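Pex protein (Anabaena sp. PCC 7120, PDB 2DQL) is a circadian clock-associated protein of the PadR-like family that probably regulates transcription by binding DNA through a winged helix. Local coordinates at residues Val22-Cys25 against Tyr26-Val30; Thr57-Tyr60 against Ser61-Phe65; Lys64-Asp68 against Asn69-Thr73. One frame throughout, in Å; residues are numbered along the deposited sequence.

Interaction 1: Val22-Cys25 against Tyr26-Val30; sequences VAIC and YILYV
Ile27 sits one turn after Ala23 on helix 20-31, and its side chain climbs back along the Ala23 carbonyl. The backbone sets the distance: Ile27 N donates to Ala23 O at 2.8 Å, with an N-H...O angle of 165°. From there CB of Ile27 lies 3.4 Å from Ala23 O. CG1 stands beside its own backbone N (chi1 -69°) and is thereby carried back over that oxygen, only 3.1 Å from Ala23 O, which is tight for a methylene. The chain then extends, and CD1 still rests 3.4 Å from Ala23 O and also packs on Ala62. The second branch, CG2, turns instead toward Leu66. An alanine here lacks CG1, CG2 and CD1, which would probably open a gap facing Ala62 and Leu66 and strip apolar cover from the Ala23 carbonyl. Ala23, small enough for close helix packing, puts its methyl against Val58. One residue on, Leu28 repeats the pattern more loosely, CG lying 3.5 Å from Ile24 O and CD1 4.4 Å from CG2 of Ile24. Tyr26 points elsewhere, its hydroxyl bonded to Leu41 O and its ring meeting Trp106. Apolar residues on several sides suit a central helix, and helix 20-31 is consistent with the first helix of a winged-helix domain, packed against the helix-turn-helix pair 38-48 and 56-68.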
loop_
_atom_site.group_PDB
_atom_site.type_symbol
_atom_site.label_atom_id
_atom_site.label_comp_id
_atom_site.label_asym_id
_atom_site.label_seq_id
_atom_site.Cartn_x
_atom_site.Cartn_y
_atom_site.Cartn_z
ATOM N N VAL A 22 -2.337 -10.766 -3.269
ATOM C CA VAL A 22 -3.583 -10.925 -2.534
ATOM C C VAL A 22 -4.778 -10.963 -3.490
ATOM O O VAL A 22 -5.685 -11.770 -3.324
ATOM C CB VAL A 22 -3.778 -9.781 -1.515
ATOM C CG1 VAL A 22 -5.115 -9.943 -0.795
ATOM C CG2 VAL A 22 -2.626 -9.788 -0.505
ATOM N N ALA A 23 -4.768 -10.098 -4.499
ATOM C CA ALA A 23 -5.866 -10.058 -5.468
ATOM C C ALA A 23 -6.026 -11.396 -6.189
ATOM O O ALA A 23 -7.146 -11.822 -6.474
ATOM C CB ALA A 23 -5.627 -8.947 -6.478
ATOM N N ILE A 24 -4.909 -12.050 -6.489
ATOM C CA ILE A 24 -4.956 -13.341 -7.170
ATOM C C ILE A 24 -5.730 -14.348 -6.317
ATOM O O ILE A 24 -6.581 -15.078 -6.825
ATOM C CB ILE A 24 -3.532 -13.875 -7.433
ATOM C CG1 ILE A 24 -2.856 -13.041 -8.529
ATOM C CG2 ILE A 24 -3.579 -15.352 -7.812
ATOM C CD1 ILE A 24 -1.364 -13.346 -8.694
ATOM N N CYS A 25 -5.443 -14.379 -5.020
ATOM C CA CYS A 25 -6.125 -15.303 -4.120
ATOM C C CYS A 25 -7.599 -14.935 -3.958
ATOM O O CYS A 25 -8.464 -15.811 -3.928
ATOM C CB CYS A 25 -5.426 -15.321 -2.759
ATOM S SG CYS A 25 -3.720 -15.889 -2.861
ATOM N N TYR A 26 -7.882 -13.639 -3.860
ATOM C CA TYR A 26 -9.261 -13.174 -3.733
ATOM C C TYR A 26 -10.059 -13.566 -4.979
ATOM O O TYR A 26 -11.176 -14.081 -4.883
ATOM C CB TYR A 26 -9.305 -11.651 -3.562
ATOM C CG TYR A 26 -10.654 -11.052 -3.902
ATOM C CD1 TYR A 26 -11.784 -11.345 -3.144
ATOM C CD2 TYR A 26 -10.809 -10.252 -5.036
ATOM C CE1 TYR A 26 -13.042 -10.865 -3.511
ATOM C CE2 TYR A 26 -12.054 -9.772 -5.413
ATOM C CZ TYR A 26 -13.166 -10.083 -4.650
ATOM O OH TYR A 26 -14.400 -9.632 -5.045
ATOM N N ILE A 27 -9.484 -13.326 -6.151
ATOM C CA ILE A 27 -10.176 -13.663 -7.384
ATOM C C ILE A 27 -10.497 -15.156 -7.455
ATOM O O ILE A 27 -11.610 -15.531 -7.814
ATOM C CB ILE A 27 -9.357 -13.206 -8.613
ATOM C CG1 ILE A 27 -9.361 -11.675 -8.656
ATOM C CG2 ILE A 27 -9.961 -13.779 -9.915
ATOM C CD1 ILE A 27 -8.351 -11.066 -9.602
ATOM N N LEU A 28 -9.538 -16.008 -7.102
ATOM C CA LEU A 28 -9.791 -17.450 -7.133
ATOM C C LEU A 28 -10.864 -17.827 -6.118
ATOM O O LEU A 28 -11.681 -18.713 -6.371
ATOM C CB LEU A 28 -8.507 -18.230 -6.868
ATOM C CG LEU A 28 -7.516 -18.195 -8.031
ATOM C CD1 LEU A 28 -6.211 -18.852 -7.613
ATOM C CD2 LEU A 28 -8.120 -18.910 -9.232
ATOM N N TYR A 29 -10.854 -17.161 -4.965
ATOM C CA TYR A 29 -11.861 -17.399 -3.936
ATOM C C TYR A 29 -13.260 -17.172 -4.526
ATOM O O TYR A 29 -14.179 -17.977 -4.320
ATOM C CB TYR A 29 -11.631 -16.440 -2.763
ATOM C CG TYR A 29 -12.817 -16.300 -1.834
ATOM C CD1 TYR A 29 -13.155 -17.314 -0.944
ATOM C CD2 TYR A 29 -13.607 -15.152 -1.858
ATOM C CE1 TYR A 29 -14.257 -17.189 -0.095
ATOM C CE2 TYR A 29 -14.708 -15.016 -1.015
ATOM C CZ TYR A 29 -15.025 -16.039 -0.139
ATOM O OH TYR A 29 -16.116 -15.908 0.692
ATOM N N VAL A 30 -13.421 -16.076 -5.262
ATOM C CA VAL A 30 -14.712 -15.765 -5.870
ATOM C C VAL A 30 -15.054 -16.730 -7.001
ATOM O O VAL A 30 -16.173 -17.234 -7.064
ATOM C CB VAL A 30 -14.750 -14.330 -6.450
ATOM C CG1 VAL A 30 -16.068 -14.102 -7.201
ATOM C CG2 VAL A 30 -14.610 -13.305 -5.329
#

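Interaction 2: Thr57-Tyr60 against Ser61-Phe65; sequences TVLY and SAIKF
Tyr60, Ser61 and Ile63 carry most of this local contact along helix 56-68. With OG anti to the carbonyl carbon (chi1 -69°), Ser61 folds back on the preceding turn and donates from OG to Thr57 O at 2.9 Å. The backbone N of Ser61 donates to the same oxygen at 3.0 Å, though bent, with an N-H...O angle of 139°. The two donors reach Thr57 O from opposite faces of its carbonyl plane, so serine, with its short hydroxyl, can share a carbonyl that the helix backbone already uses. Tyr60 and Ile63 lie side by side and point the same way, CD1 of the tyrosine ring 4.0 Å from CG1 of Ile63, and both also touch Tyr89 on strand 86-91. Helix 56-68 is probably the second, recognition helix of the helix-turn-helix, as in other winged-helix regulators, with strand 86-91 belonging to the wing beside it. The same CG1 of Ile63 also packs 4.1 Å from CD1 of Leu59 and sits 3.3 Å from Leu59 O, the oxygen that accepts the backbone N of Ile63. Leu59 in turn places CG over one face of the Tyr60 ring, 3.8 Å above its plane, before continuing toward Leu41 and Ile42 of helix 38-48. Ala62, whose methyl lies 3.3 Å from Leu59 O, is small enough to let Ile27 of helix 20-31 come close.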
loop_
_atom_site.group_PDB
_atom_site.type_symbol
_atom_site.label_atom_id
_atom_site.label_comp_id
_atom_site.label_asym_id
_atom_site.label_seq_id
_atom_site.Cartn_x
_atom_site.Cartn_y
_atom_site.Cartn_z
ATOM N N THR A 57 -6.092 -1.779 -12.430
ATOM C CA THR A 57 -4.735 -2.194 -12.777
ATOM C C THR A 57 -4.318 -3.495 -12.084
ATOM O O THR A 57 -3.746 -4.380 -12.711
ATOM C CB THR A 57 -3.710 -1.076 -12.438
ATOM O OG1 THR A 57 -3.940 0.048 -13.298
ATOM C CG2 THR A 57 -2.279 -1.565 -12.632
ATOM N N VAL A 58 -4.599 -3.619 -10.791
ATOM C CA VAL A 58 -4.231 -4.842 -10.094
ATOM C C VAL A 58 -5.132 -5.993 -10.545
ATOM O O VAL A 58 -4.677 -7.125 -10.668
ATOM C CB VAL A 58 -4.316 -4.669 -8.563
ATOM C CG1 VAL A 58 -4.041 -6.003 -7.866
ATOM C CG2 VAL A 58 -3.292 -3.622 -8.116
ATOM N N LEU A 59 -6.404 -5.698 -10.795
ATOM C CA LEU A 59 -7.336 -6.725 -11.266
ATOM C C LEU A 59 -6.779 -7.404 -12.510
ATOM O O LEU A 59 -6.677 -8.630 -12.570
ATOM C CB LEU A 59 -8.701 -6.110 -11.608
ATOM C CG LEU A 59 -9.643 -6.989 -12.451
ATOM C CD1 LEU A 59 -9.971 -8.270 -11.685
ATOM C CD2 LEU A 59 -10.917 -6.220 -12.790
ATOM N N TYR A 60 -6.378 -6.613 -13.493
ATOM C CA TYR A 60 -5.941 -7.220 -14.744
ATOM C C TYR A 60 -4.495 -7.694 -14.646
ATOM O O TYR A 60 -4.092 -8.593 -15.434
ATOM C CB TYR A 60 -6.419 -6.384 -15.933
ATOM C CG TYR A 60 -7.910 -6.456 -16.175
ATOM C CD1 TYR A 60 -8.479 -7.558 -16.802
ATOM C CD2 TYR A 60 -8.748 -5.424 -15.777
ATOM C CE1 TYR A 60 -9.840 -7.629 -17.023
ATOM C CE2 TYR A 60 -10.112 -5.488 -15.994
ATOM C CZ TYR A 60 -10.652 -6.591 -16.619
ATOM O OH TYR A 60 -12.008 -6.656 -16.838
ATOM N N SER A 61 -3.703 -7.259 -13.673
ATOM C CA SER A 61 -2.368 -7.817 -13.499
ATOM C C SER A 61 -2.598 -9.236 -12.974
ATOM O O SER A 61 -1.889 -10.172 -13.336
ATOM C CB SER A 61 -1.554 -7.016 -12.474
ATOM O OG SER A 61 -1.218 -5.732 -12.971
ATOM N N ALA A 62 -3.613 -9.382 -12.123
ATOM C CA ALA A 62 -3.961 -10.674 -11.544
ATOM C C ALA A 62 -4.547 -11.604 -12.603
ATOM O O ALA A 62 -4.210 -12.784 -12.653
ATOM C CB ALA A 62 -4.957 -10.484 -10.415
ATOM N N ILE A 63 -5.428 -11.064 -13.440
ATOM C CA ILE A 63 -6.034 -11.865 -14.504
ATOM C C ILE A 63 -4.945 -12.354 -15.452
ATOM O O ILE A 63 -4.966 -13.501 -15.897
ATOM C CB ILE A 63 -7.087 -11.056 -15.293
ATOM C CG1 ILE A 63 -8.314 -10.791 -14.417
ATOM C CG2 ILE A 63 -7.505 -11.817 -16.541
ATOM C CD1 ILE A 63 -9.077 -12.039 -14.012
ATOM N N LYS A 64 -3.989 -11.484 -15.763
ATOM C CA LYS A 64 -2.895 -11.868 -16.640
ATOM C C LYS A 64 -2.154 -13.053 -16.028
ATOM O O LYS A 64 -1.892 -14.049 -16.700
ATOM C CB LYS A 64 -1.929 -10.699 -16.836
ATOM C CG LYS A 64 -0.699 -11.056 -17.643
ATOM C CD LYS A 64 0.139 -9.817 -17.904
ATOM C CE LYS A 64 1.189 -10.054 -18.972
ATOM N NZ LYS A 64 1.952 -11.304 -18.806
ATOM N N PHE A 65 -1.819 -12.943 -14.747
ATOM C CA PHE A 65 -1.119 -14.023 -14.063
ATOM C C PHE A 65 -1.910 -15.325 -14.164
ATOM O O PHE A 65 -1.367 -16.364 -14.541
ATOM C CB PHE A 65 -0.926 -13.692 -12.583
ATOM C CG PHE A 65 -0.340 -14.820 -11.790
ATOM C CD1 PHE A 65 1.036 -15.013 -11.744
ATOM C CD2 PHE A 65 -1.168 -15.717 -11.119
ATOM C CE1 PHE A 65 1.582 -16.086 -11.040
ATOM C CE2 PHE A 65 -0.637 -16.792 -10.414
ATOM C CZ PHE A 65 0.745 -16.977 -10.375
#

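Interaction 3: Lys64-Asp68 against Asn69-Thr73; sequences KFLED and NRAIT
Asn69 turns back on Phe65 and grips its carbonyl twice. ND2 donates to Phe65 O at 2.9 Å and the backbone N at 3.0 Å, the pair arriving from opposite faces of the carbonyl plane. A chi1 of -77° turns the Asn69 amide back over the helix end and sets ND2 over one face of the Phe65 ring, 3.3 Å above its plane. Further backbone bonds end the helix: Ala71 N reaches Leu66 O at 2.8 Å and Arg70 N reaches Glu67 O at 3.0 Å, the latter from above the carbonyl plane. Among charges, Lys64 NZ forms a salt bridge with Asp68 OD2 at 2.8 Å, meeting its syn lone pair on the exposed side of the last turn. The apolar contacts lie inward. CD2 of Leu66 packs 3.7 Å from CB of Ala71, while Ile72 crosses Leu66 at about a right angle, its CG1 3.7 Å from CB of Leu66, and also touches the aliphatic CG of Glu67. Positive phi at Arg70 (62°) and the two closing backbone bonds make a Schellman motif, accompanied by the apolar Leu66-Ala71 contact, by which the probable recognition helix ends and the chain leads into strand 72-77, the first of the wing.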
loop_
_atom_site.group_PDB
_atom_site.type_symbol
_atom_site.label_atom_id
_atom_site.label_comp_id
_atom_site.label_asym_id
_atom_site.label_seq_id
_atom_site.Cartn_x
_atom_site.Cartn_y
_atom_site.Cartn_z
ATOM N N LYS A 64 -3.989 -11.484 -15.763
ATOM C CA LYS A 64 -2.895 -11.868 -16.640
ATOM C C LYS A 64 -2.154 -13.053 -16.028
ATOM O O LYS A 64 -1.892 -14.049 -16.700
ATOM C CB LYS A 64 -1.929 -10.699 -16.836
ATOM C CG LYS A 64 -0.699 -11.056 -17.643
ATOM C CD LYS A 64 0.139 -9.817 -17.904
ATOM C CE LYS A 64 1.189 -10.054 -18.972
ATOM N NZ LYS A 64 1.952 -11.304 -18.806
ATOM N N PHE A 65 -1.819 -12.943 -14.747
ATOM C CA PHE A 65 -1.119 -14.023 -14.063
ATOM C C PHE A 65 -1.910 -15.325 -14.164
ATOM O O PHE A 65 -1.367 -16.364 -14.541
ATOM C CB PHE A 65 -0.926 -13.692 -12.583
ATOM C CG PHE A 65 -0.340 -14.820 -11.790
ATOM C CD1 PHE A 65 1.036 -15.013 -11.744
ATOM C CD2 PHE A 65 -1.168 -15.717 -11.119
ATOM C CE1 PHE A 65 1.582 -16.086 -11.040
ATOM C CE2 PHE A 65 -0.637 -16.792 -10.414
ATOM C CZ PHE A 65 0.745 -16.977 -10.375
ATOM N N LEU A 66 -3.192 -15.257 -13.819
ATOM C CA LEU A 66 -4.050 -16.434 -13.846
ATOM C C LEU A 66 -4.177 -17.050 -15.236
ATOM O O LEU A 66 -4.065 -18.265 -15.382
ATOM C CB LEU A 66 -5.429 -16.091 -13.268
ATOM C CG LEU A 66 -5.387 -15.802 -11.757
ATOM C CD1 LEU A 66 -6.727 -15.260 -11.276
ATOM C CD2 LEU A 66 -5.032 -17.074 -11.005
ATOM N N GLU A 67 -4.396 -16.222 -16.252
ATOM C CA GLU A 67 -4.514 -16.743 -17.610
ATOM C C GLU A 67 -3.173 -17.287 -18.106
ATOM O O GLU A 67 -3.126 -18.340 -18.745
ATOM C CB GLU A 67 -5.018 -15.664 -18.568
ATOM C CG GLU A 67 -6.456 -15.234 -18.331
ATOM C CD GLU A 67 -7.201 -14.957 -19.624
ATOM O OE1 GLU A 67 -8.021 -14.023 -19.650
ATOM O OE2 GLU A 67 -6.974 -15.683 -20.617
ATOM N N ASP A 68 -2.083 -16.575 -17.818
ATOM C CA ASP A 68 -0.763 -17.034 -18.247
ATOM C C ASP A 68 -0.456 -18.417 -17.689
ATOM O O ASP A 68 0.178 -19.238 -18.353
ATOM C CB ASP A 68 0.340 -16.067 -17.793
ATOM C CG ASP A 68 0.379 -14.783 -18.607
ATOM O OD1 ASP A 68 -0.244 -14.727 -19.686
ATOM O OD2 ASP A 68 1.053 -13.829 -18.166
ATOM N N ASN A 69 -0.911 -18.669 -16.466
ATOM C CA ASN A 69 -0.678 -19.943 -15.801
ATOM C C ASN A 69 -1.776 -20.976 -16.057
ATOM O O ASN A 69 -1.747 -22.073 -15.501
ATOM C CB ASN A 69 -0.500 -19.706 -14.302
ATOM C CG ASN A 69 0.871 -19.151 -13.964
ATOM O OD1 ASN A 69 1.848 -19.896 -13.898
ATOM N ND2 ASN A 69 0.955 -17.839 -13.775
ATOM N N ARG A 70 -2.735 -20.618 -16.905
ATOM C CA ARG A 70 -3.840 -21.511 -17.256
ATOM C C ARG A 70 -4.682 -21.878 -16.040
ATOM O O ARG A 70 -5.280 -22.955 -16.000
ATOM C CB ARG A 70 -3.300 -22.801 -17.887
ATOM C CG ARG A 70 -2.194 -22.602 -18.916
ATOM C CD ARG A 70 -2.660 -21.804 -20.121
ATOM N NE ARG A 70 -1.607 -21.695 -21.133
ATOM C CZ ARG A 70 -1.729 -21.023 -22.273
ATOM N NH1 ARG A 70 -2.860 -20.395 -22.558
ATOM N NH2 ARG A 70 -0.718 -20.979 -23.132
ATOM N N ALA A 71 -4.731 -20.986 -15.052
ATOM C CA ALA A 71 -5.496 -21.234 -13.835
ATOM C C ALA A 71 -6.967 -20.894 -14.022
ATOM O O ALA A 71 -7.821 -21.352 -13.261
ATOM C CB ALA A 71 -4.916 -20.425 -12.680
ATOM N N ILE A 72 -7.255 -20.069 -15.022
ATOM C CA ILE A 72 -8.629 -19.694 -15.318
ATOM C C ILE A 72 -8.835 -19.675 -16.829
ATOM O O ILE A 72 -7.874 -19.585 -17.602
ATOM C CB ILE A 72 -9.010 -18.284 -14.749
ATOM C CG1 ILE A 72 -8.189 -17.182 -15.438
ATOM C CG2 ILE A 72 -8.799 -18.250 -13.234
ATOM C CD1 ILE A 72 -8.624 -15.761 -15.061
ATOM N N THR A 73 -10.090 -19.790 -17.241
ATOM C CA THR A 73 -10.435 -19.743 -18.653
ATOM C C THR A 73 -11.379 -18.566 -18.836
ATOM O O THR A 73 -12.182 -18.261 -17.959
ATOM C CB THR A 73 -11.172 -21.022 -19.126
ATOM O OG1 THR A 73 -12.362 -21.201 -18.351
ATOM C CG2 THR A 73 -10.290 -22.247 -18.966
#

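How the interactions relate
Interaction 1 comes first along the chain, on helix 20-31; interaction 2 follows on helix 56-68, and interaction 3 overlaps its end, sharing Lys64 and Phe65, and runs on into strand 72-77. Their centres lie about 11 Å (1 to 2), 12 Å (1 to 3) and 10 Å (2 to 3) apart. The two helices meet directly: Ile24 CD1 lies 3.4 Å from Phe65 CD2, and Leu28 CD2 lies 4.0 Å from Leu66 CD2. Interactions 2 and 3 also touch, through Ile63 and Ile72. Together they join the core helix, the probable recognition helix and the start of the wing hairpin 72-77/86-91. Ile6 of the second subunit packs on Ile24, Cys25 and Phe65, so this core also forms part of the dimer interface.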